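Local atomic coordinates of DNA polymerase sliding clamp (Archaeoglobus fulgidus, PDB entry 1RWZ), a protein that probably encircles DNA as a ring of three identical subunits and tethers the replicative polymerase and other DNA-processing proteins to it. Residues Thr13-Ile18 and Asp72-Ile77; Thr96-Phe101 and Glu105-Leu110. All blocks are in the same frame, centred on the assembly; numbering follows the deposited sequence.

Contact 1. Residues Thr13-Ile18 and Asp72-Ile77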
loop_
_atom_site.group_PDB
_atom_site.type_symbol
_atom_site.label_atom_id
_atom_site.label_comp_id
_atom_site.label_asym_id
_atom_site.label_seq_id
_atom_site.Cartn_x
_atom_site.Cartn_y
_atom_site.Cartn_z
ATOM N N THR A 13 -11.517 -16.086 1.593
ATOM C CA THR A 13 -10.494 -16.763 2.376
ATOM C C THR A 13 -10.321 -18.235 2.023
ATOM O O THR A 13 -9.190 -18.707 1.875
ATOM C CB THR A 13 -10.781 -16.608 3.885
ATOM O OG1 THR A 13 -10.633 -15.230 4.243
ATOM C CG2 THR A 13 -9.810 -17.441 4.714
ATOM N N VAL A 14 -11.424 -18.959 1.874
ATOM C CA VAL A 14 -11.345 -20.377 1.541
ATOM C C VAL A 14 -10.849 -20.570 0.105
ATOM O O VAL A 14 -10.121 -21.519 -0.192
ATOM C CB VAL A 14 -12.711 -21.062 1.728
ATOM C CG1 VAL A 14 -12.663 -22.483 1.211
ATOM C CG2 VAL A 14 -13.075 -21.067 3.217
ATOM N N THR A 15 -11.240 -19.664 -0.781
ATOM C CA THR A 15 -10.800 -19.743 -2.170
ATOM C C THR A 15 -9.293 -19.521 -2.210
ATOM O O THR A 15 -8.561 -20.252 -2.885
ATOM C CB THR A 15 -11.515 -18.675 -3.038
ATOM O OG1 THR A 15 -12.910 -18.993 -3.119
ATOM C CG2 THR A 15 -10.935 -18.646 -4.449
ATOM N N ARG A 16 -8.824 -18.522 -1.473
ATOM C CA ARG A 16 -7.397 -18.223 -1.434
ATOM C C ARG A 16 -6.597 -19.381 -0.838
ATOM O O ARG A 16 -5.493 -19.679 -1.298
ATOM C CB ARG A 16 -7.131 -16.958 -0.619
ATOM C CG ARG A 16 -5.656 -16.580 -0.555
ATOM C CD ARG A 16 -5.439 -15.251 0.142
ATOM N NE ARG A 16 -4.028 -14.876 0.168
ATOM C CZ ARG A 16 -3.568 -13.739 0.681
ATOM N NH1 ARG A 16 -4.412 -12.864 1.215
ATOM N NH2 ARG A 16 -2.268 -13.472 0.657
ATOM N N ALA A 17 -7.157 -20.029 0.181
ATOM C CA ALA A 17 -6.479 -21.143 0.838
ATOM C C ALA A 17 -6.274 -22.324 -0.105
ATOM O O ALA A 17 -5.240 -22.989 -0.058
ATOM C CB ALA A 17 -7.271 -21.590 2.065
ATOM N N ILE A 18 -7.261 -22.579 -0.958
ATOM C CA ILE A 18 -7.185 -23.694 -1.896
ATOM C C ILE A 18 -6.307 -23.390 -3.105
ATOM O O ILE A 18 -5.475 -24.212 -3.491
ATOM C CB ILE A 18 -8.591 -24.095 -2.400
ATOM C CG1 ILE A 18 -9.430 -24.621 -1.232
ATOM C CG2 ILE A 18 -8.484 -25.169 -3.479
ATOM C CD1 ILE A 18 -10.871 -24.910 -1.594
ATOM N N ASP A 72 -8.521 -20.757 -10.113
ATOM C CA ASP A 72 -7.870 -19.510 -10.505
ATOM C C ASP A 72 -8.947 -18.481 -10.852
ATOM O O ASP A 72 -8.839 -17.312 -10.483
ATOM C CB ASP A 72 -6.951 -19.706 -11.714
ATOM C CG ASP A 72 -5.723 -20.536 -11.395
ATOM O OD1 ASP A 72 -5.159 -20.382 -10.291
ATOM O OD2 ASP A 72 -5.311 -21.333 -12.261
ATOM N N ARG A 73 -9.987 -18.923 -11.554
ATOM C CA ARG A 73 -11.077 -18.028 -11.942
ATOM C C ARG A 73 -11.876 -17.511 -10.753
ATOM O O ARG A 73 -12.107 -16.307 -10.636
ATOM C CB ARG A 73 -12.028 -18.724 -12.915
ATOM C CG ARG A 73 -11.456 -18.935 -14.298
ATOM C CD ARG A 73 -12.516 -19.483 -15.242
ATOM N NE ARG A 73 -11.999 -19.694 -16.591
ATOM C CZ ARG A 73 -11.578 -18.722 -17.397
ATOM N NH1 ARG A 73 -11.613 -17.458 -16.996
ATOM N NH2 ARG A 73 -11.114 -19.018 -18.604
ATOM N N ILE A 74 -12.308 -18.415 -9.877
ATOM C CA ILE A 74 -13.078 -18.004 -8.710
ATOM C C ILE A 74 -12.246 -17.044 -7.868
ATOM O O ILE A 74 -12.767 -16.078 -7.313
ATOM C CB ILE A 74 -13.497 -19.217 -7.836
ATOM C CG1 ILE A 74 -14.403 -20.155 -8.637
ATOM C CG2 ILE A 74 -14.232 -18.734 -6.587
ATOM C CD1 ILE A 74 -15.671 -19.505 -9.155
ATOM N N PHE A 75 -10.945 -17.304 -7.780
ATOM C CA PHE A 75 -10.072 -16.438 -7.006
ATOM C C PHE A 75 -10.009 -15.058 -7.652
ATOM O O PHE A 75 -10.077 -14.038 -6.970
ATOM C CB PHE A 75 -8.663 -17.027 -6.920
ATOM C CG PHE A 75 -7.714 -16.202 -6.097
ATOM C CD1 PHE A 75 -8.039 -15.844 -4.793
ATOM C CD2 PHE A 75 -6.495 -15.788 -6.621
ATOM C CE1 PHE A 75 -7.164 -15.085 -4.020
ATOM C CE2 PHE A 75 -5.614 -15.030 -5.856
ATOM C CZ PHE A 75 -5.950 -14.679 -4.553
ATOM N N ASP A 76 -9.882 -15.033 -8.972
ATOM C CA ASP A 76 -9.810 -13.770 -9.688
ATOM C C ASP A 76 -11.100 -12.983 -9.465
ATOM O O ASP A 76 -11.060 -11.801 -9.129
ATOM C CB ASP A 76 -9.582 -14.025 -11.179
ATOM C CG ASP A 76 -9.234 -12.761 -11.939
ATOM O OD1 ASP A 76 -8.501 -11.913 -11.384
ATOM O OD2 ASP A 76 -9.678 -12.619 -13.098
ATOM N N ILE A 77 -12.237 -13.651 -9.627
ATOM C CA ILE A 77 -13.540 -13.016 -9.437
ATOM C C ILE A 77 -13.759 -12.584 -7.987
ATOM O O ILE A 77 -14.378 -11.551 -7.729
ATOM C CB ILE A 77 -14.692 -13.971 -9.842
ATOM C CG1 ILE A 77 -14.600 -14.298 -11.335
ATOM C CG2 ILE A 77 -16.037 -13.338 -9.519
ATOM C CD1 ILE A 77 -14.752 -13.091 -12.251
#

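Contact 2. Residues Thr96-Phe101 and Glu105-Leu110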
loop_
_atom_site.group_PDB
_atom_site.type_symbol
_atom_site.label_atom_id
_atom_site.label_comp_id
_atom_site.label_asym_id
_atom_site.label_seq_id
_atom_site.Cartn_x
_atom_site.Cartn_y
_atom_site.Cartn_z
ATOM N N THR A 96 -22.926 -25.192 -14.908
ATOM C CA THR A 96 -22.765 -23.782 -14.563
ATOM C C THR A 96 -22.895 -23.423 -13.084
ATOM O O THR A 96 -23.800 -23.891 -12.397
ATOM C CB THR A 96 -23.786 -22.917 -15.322
ATOM O OG1 THR A 96 -23.691 -23.184 -16.725
ATOM C CG2 THR A 96 -23.522 -21.440 -15.068
ATOM N N LEU A 97 -21.986 -22.573 -12.622
ATOM C CA LEU A 97 -21.993 -22.079 -11.250
ATOM C C LEU A 97 -22.299 -20.588 -11.310
ATOM O O LEU A 97 -21.629 -19.844 -12.029
ATOM C CB LEU A 97 -20.628 -22.273 -10.587
ATOM C CG LEU A 97 -20.405 -21.546 -9.254
ATOM C CD1 LEU A 97 -21.338 -22.107 -8.186
ATOM C CD2 LEU A 97 -18.954 -21.703 -8.825
ATOM N N LYS A 98 -23.315 -20.158 -10.573
ATOM C CA LYS A 98 -23.671 -18.745 -10.530
ATOM C C LYS A 98 -23.150 -18.173 -9.220
ATOM O O LYS A 98 -23.306 -18.785 -8.162
ATOM C CB LYS A 98 -25.187 -18.555 -10.597
ATOM C CG LYS A 98 -25.822 -18.953 -11.917
ATOM C CD LYS A 98 -27.311 -18.626 -11.914
ATOM C CE LYS A 98 -27.971 -19.023 -13.222
ATOM N NZ LYS A 98 -29.436 -18.731 -13.207
ATOM N N VAL A 99 -22.516 -17.010 -9.301
ATOM C CA VAL A 99 -21.978 -16.342 -8.124
ATOM C C VAL A 99 -22.614 -14.961 -8.101
ATOM O O VAL A 99 -22.352 -14.138 -8.975
ATOM C CB VAL A 99 -20.447 -16.198 -8.213
ATOM C CG1 VAL A 99 -19.909 -15.533 -6.953
ATOM C CG2 VAL A 99 -19.815 -17.565 -8.410
ATOM N N LYS A 100 -23.457 -14.713 -7.106
ATOM C CA LYS A 100 -24.137 -13.430 -7.015
ATOM C C LYS A 100 -23.766 -12.634 -5.775
ATOM O O LYS A 100 -23.726 -13.168 -4.669
ATOM C CB LYS A 100 -25.650 -13.637 -7.042
ATOM C CG LYS A 100 -26.150 -14.412 -8.246
ATOM C CD LYS A 100 -27.644 -14.217 -8.441
ATOM C CE LYS A 100 -28.436 -14.681 -7.243
ATOM N NZ LYS A 100 -29.881 -14.352 -7.395
ATOM N N PHE A 101 -23.494 -11.350 -5.977
ATOM C CA PHE A 101 -23.140 -10.452 -4.889
ATOM C C PHE A 101 -23.412 -9.032 -5.364
ATOM O O PHE A 101 -23.189 -8.709 -6.532
ATOM C CB PHE A 101 -21.666 -10.640 -4.497
ATOM C CG PHE A 101 -20.696 -10.398 -5.619
ATOM C CD1 PHE A 101 -20.125 -9.142 -5.806
ATOM C CD2 PHE A 101 -20.354 -11.428 -6.492
ATOM C CE1 PHE A 101 -19.227 -8.912 -6.847
ATOM C CE2 PHE A 101 -19.456 -11.209 -7.538
ATOM C CZ PHE A 101 -18.891 -9.949 -7.715
ATOM N N GLU A 105 -23.987 -10.725 -11.149
ATOM C CA GLU A 105 -24.169 -12.164 -11.256
ATOM C C GLU A 105 -23.103 -12.683 -12.212
ATOM O O GLU A 105 -23.081 -12.319 -13.390
ATOM C CB GLU A 105 -25.550 -12.536 -11.793
ATOM C CG GLU A 105 -25.723 -14.047 -11.955
ATOM C CD GLU A 105 -27.105 -14.449 -12.428
ATOM O OE1 GLU A 105 -28.088 -14.147 -11.723
ATOM O OE2 GLU A 105 -27.212 -15.069 -13.508
ATOM N N TYR A 106 -22.211 -13.512 -11.681
ATOM C CA TYR A 106 -21.126 -14.117 -12.445
ATOM C C TYR A 106 -21.524 -15.558 -12.743
ATOM O O TYR A 106 -22.073 -16.246 -11.882
ATOM C CB TYR A 106 -19.836 -14.085 -11.612
ATOM C CG TYR A 106 -18.672 -14.877 -12.177
ATOM C CD1 TYR A 106 -18.036 -14.483 -13.354
ATOM C CD2 TYR A 106 -18.195 -16.015 -11.517
ATOM C CE1 TYR A 106 -16.949 -15.200 -13.863
ATOM C CE2 TYR A 106 -17.109 -16.739 -12.018
ATOM C CZ TYR A 106 -16.491 -16.325 -13.189
ATOM O OH TYR A 106 -15.408 -17.022 -13.680
ATOM N N LYS A 107 -21.281 -16.003 -13.972
ATOM C CA LYS A 107 -21.593 -17.376 -14.361
ATOM C C LYS A 107 -20.308 -17.990 -14.882
ATOM O O LYS A 107 -19.677 -17.435 -15.779
ATOM C CB LYS A 107 -22.637 -17.419 -15.480
ATOM C CG LYS A 107 -24.048 -17.035 -15.084
ATOM C CD LYS A 107 -24.973 -17.185 -16.283
ATOM C CE LYS A 107 -26.421 -16.918 -15.915
ATOM N NZ LYS A 107 -27.320 -17.065 -17.097
ATOM N N VAL A 108 -19.900 -19.118 -14.314
ATOM C CA VAL A 108 -18.687 -19.765 -14.783
ATOM C C VAL A 108 -18.970 -21.219 -15.101
ATOM O O VAL A 108 -19.744 -21.881 -14.408
ATOM C CB VAL A 108 -17.538 -19.679 -13.744
ATOM C CG1 VAL A 108 -17.922 -20.398 -12.469
ATOM C CG2 VAL A 108 -16.263 -20.277 -14.334
ATOM N N ALA A 109 -18.358 -21.707 -16.173
ATOM C CA ALA A 109 -18.543 -23.088 -16.572
ATOM C C ALA A 109 -17.827 -23.985 -15.576
ATOM O O ALA A 109 -16.684 -23.726 -15.202
ATOM C CB ALA A 109 -17.986 -23.308 -17.975
ATOM N N LEU A 110 -18.512 -25.031 -15.135
ATOM C CA LEU A 110 -17.926 -25.974 -14.198
ATOM C C LEU A 110 -17.043 -26.953 -14.962
ATOM O O LEU A 110 -17.147 -27.074 -16.187
ATOM C CB LEU A 110 -19.030 -26.728 -13.454
ATOM C CG LEU A 110 -19.819 -25.868 -12.461
ATOM C CD1 LEU A 110 -20.988 -26.661 -11.900
ATOM C CD2 LEU A 110 -18.890 -25.411 -11.345
#

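Contact 1. Residues Thr13-Ile18 and Asp72-Ile77
Thr15 meets Phe75 and Ile74 where two helices of the clamp's N-terminal domain run past each other. Their short axes come within 9.4 Å at 139° between chain directions, and the nearest alpha carbons, those of Thr15 and Phe75, are 5.9 Å apart. So close a backbone approach calls for a small side chain such as threonine at the crossing.

The apolar contacts centre on the methyl of Thr15. With CG2 anti to its own backbone N (chi1 of OG1 -67°), this methyl is directed at the other helix, where it rests 3.5 Å from Phe75 CA; it also lies at the edge of the Phe75 ring, near its plane. Ile74 brings its CG2 branch 3.9 Å from Thr15 CG2, the two side chains crossing at about a right angle; the same branch passes 3.7 Å from Thr15 OG1. Phe75 leans its ring back towards helix 13-18, and CE1 reaches 3.9 Å from Arg16 CB. Arginine suits this border because its methylene base packs on the ring while the extended chain carries the charged guanidinium beyond it.

Between the two segments the contact is apolar; the hydroxyl of Thr15 turns back to its own helix, hydrogen-bonded to Leu11 O one turn earlier, which lets it sit at a buried position.

As in other sliding clamps, the helices line the inner side of the ring around the DNA channel, with the sheets outside. On its other side, helix 8-19 packs on strand 45-52 of the nine-stranded sheet, with Val14 against Val49 and Ile51 and Ile18 against Val49. Helix 71-78 has strand 104-109 beside it, touched by Ile74 and Ile77, and Arg73 forms a salt bridge with Asp170 of the second subunit.

Contact 2. Residues Thr96-Phe101 and Glu105-Leu110
The Tyr106 ring takes Val99 at its edge: Val99 CG2 lies in the ring plane, 3.8 Å from Tyr106 CD2. The two side chains run side by side from a hydrogen-bonded antiparallel pair, and Tyr106 CG stands anti to the backbone N (chi1 170°), which lays the ring alongside the valine. Its hydroxyl is hydrogen-bonded to Asp170 of the second subunit, so tyrosine supplies both an apolar flank and a polar end at the interface.

Leu97 and Val108 continue this apolar face, with Leu97 CB 3.8 Å from Val108 CG1; beyond the strand, Leu110 CD2 comes 3.7 Å from Leu97 CB.

Thr96, Lys98, Lys100, Glu105 and Lys107 occupy the other face. Lys100 and Glu105 lie alongside, Lys100 CD 3.3 Å from Glu105 OE1, while Lys98 NZ remains 4.3 Å from Glu105 OE2, beyond a salt bridge. Lys98 NZ makes a long, weak ion pair with Glu92, and Lys100 NZ one with Glu88. Glu105, with Lys98 and Lys100 nearby, would probably offset part of the positive charge here. Long aliphatic chains suit this partly exposed face: Lys98 and Lys107 pack their methylenes in parallel.

Four nearly straight backbone hydrogen bonds fix the register, Leu97 with Val108 and Val99 with Tyr106 each bonding both ways; the shortest runs 2.7 Å from Val99 N to Tyr106 O.

This beta hairpin lies at the edge of the subunit's own five-stranded sheet. Strand 86-91 flanks 96-101, helix 71-78 packs on the apolar face, and residues 105-108 pair antiparallel with a strand of the second subunit, carrying the sheet across the interface.

In the fold
Contact 1 precedes contact 2 along the chain, and their centres lie 14 Å apart within the N-terminal domain. Helix 71-78 joins them: one side meets helix 8-19, while Ile74, Arg73 and Ile77 reach the hairpin, bringing Ile74 CD1 to 4.0 Å from Leu97 CD2. The hairpin adds the last two strands of a five-stranded sheet, whereas helix 8-19 packs on the nine-stranded sheet, so helix 71-78, touching both, connects the neighbourhoods of the two sheets. Helix 71-78, through residues that take no part in contact 1, and the hairpin edge both face the second subunit, consistent with closure of the three-subunit ring around DNA.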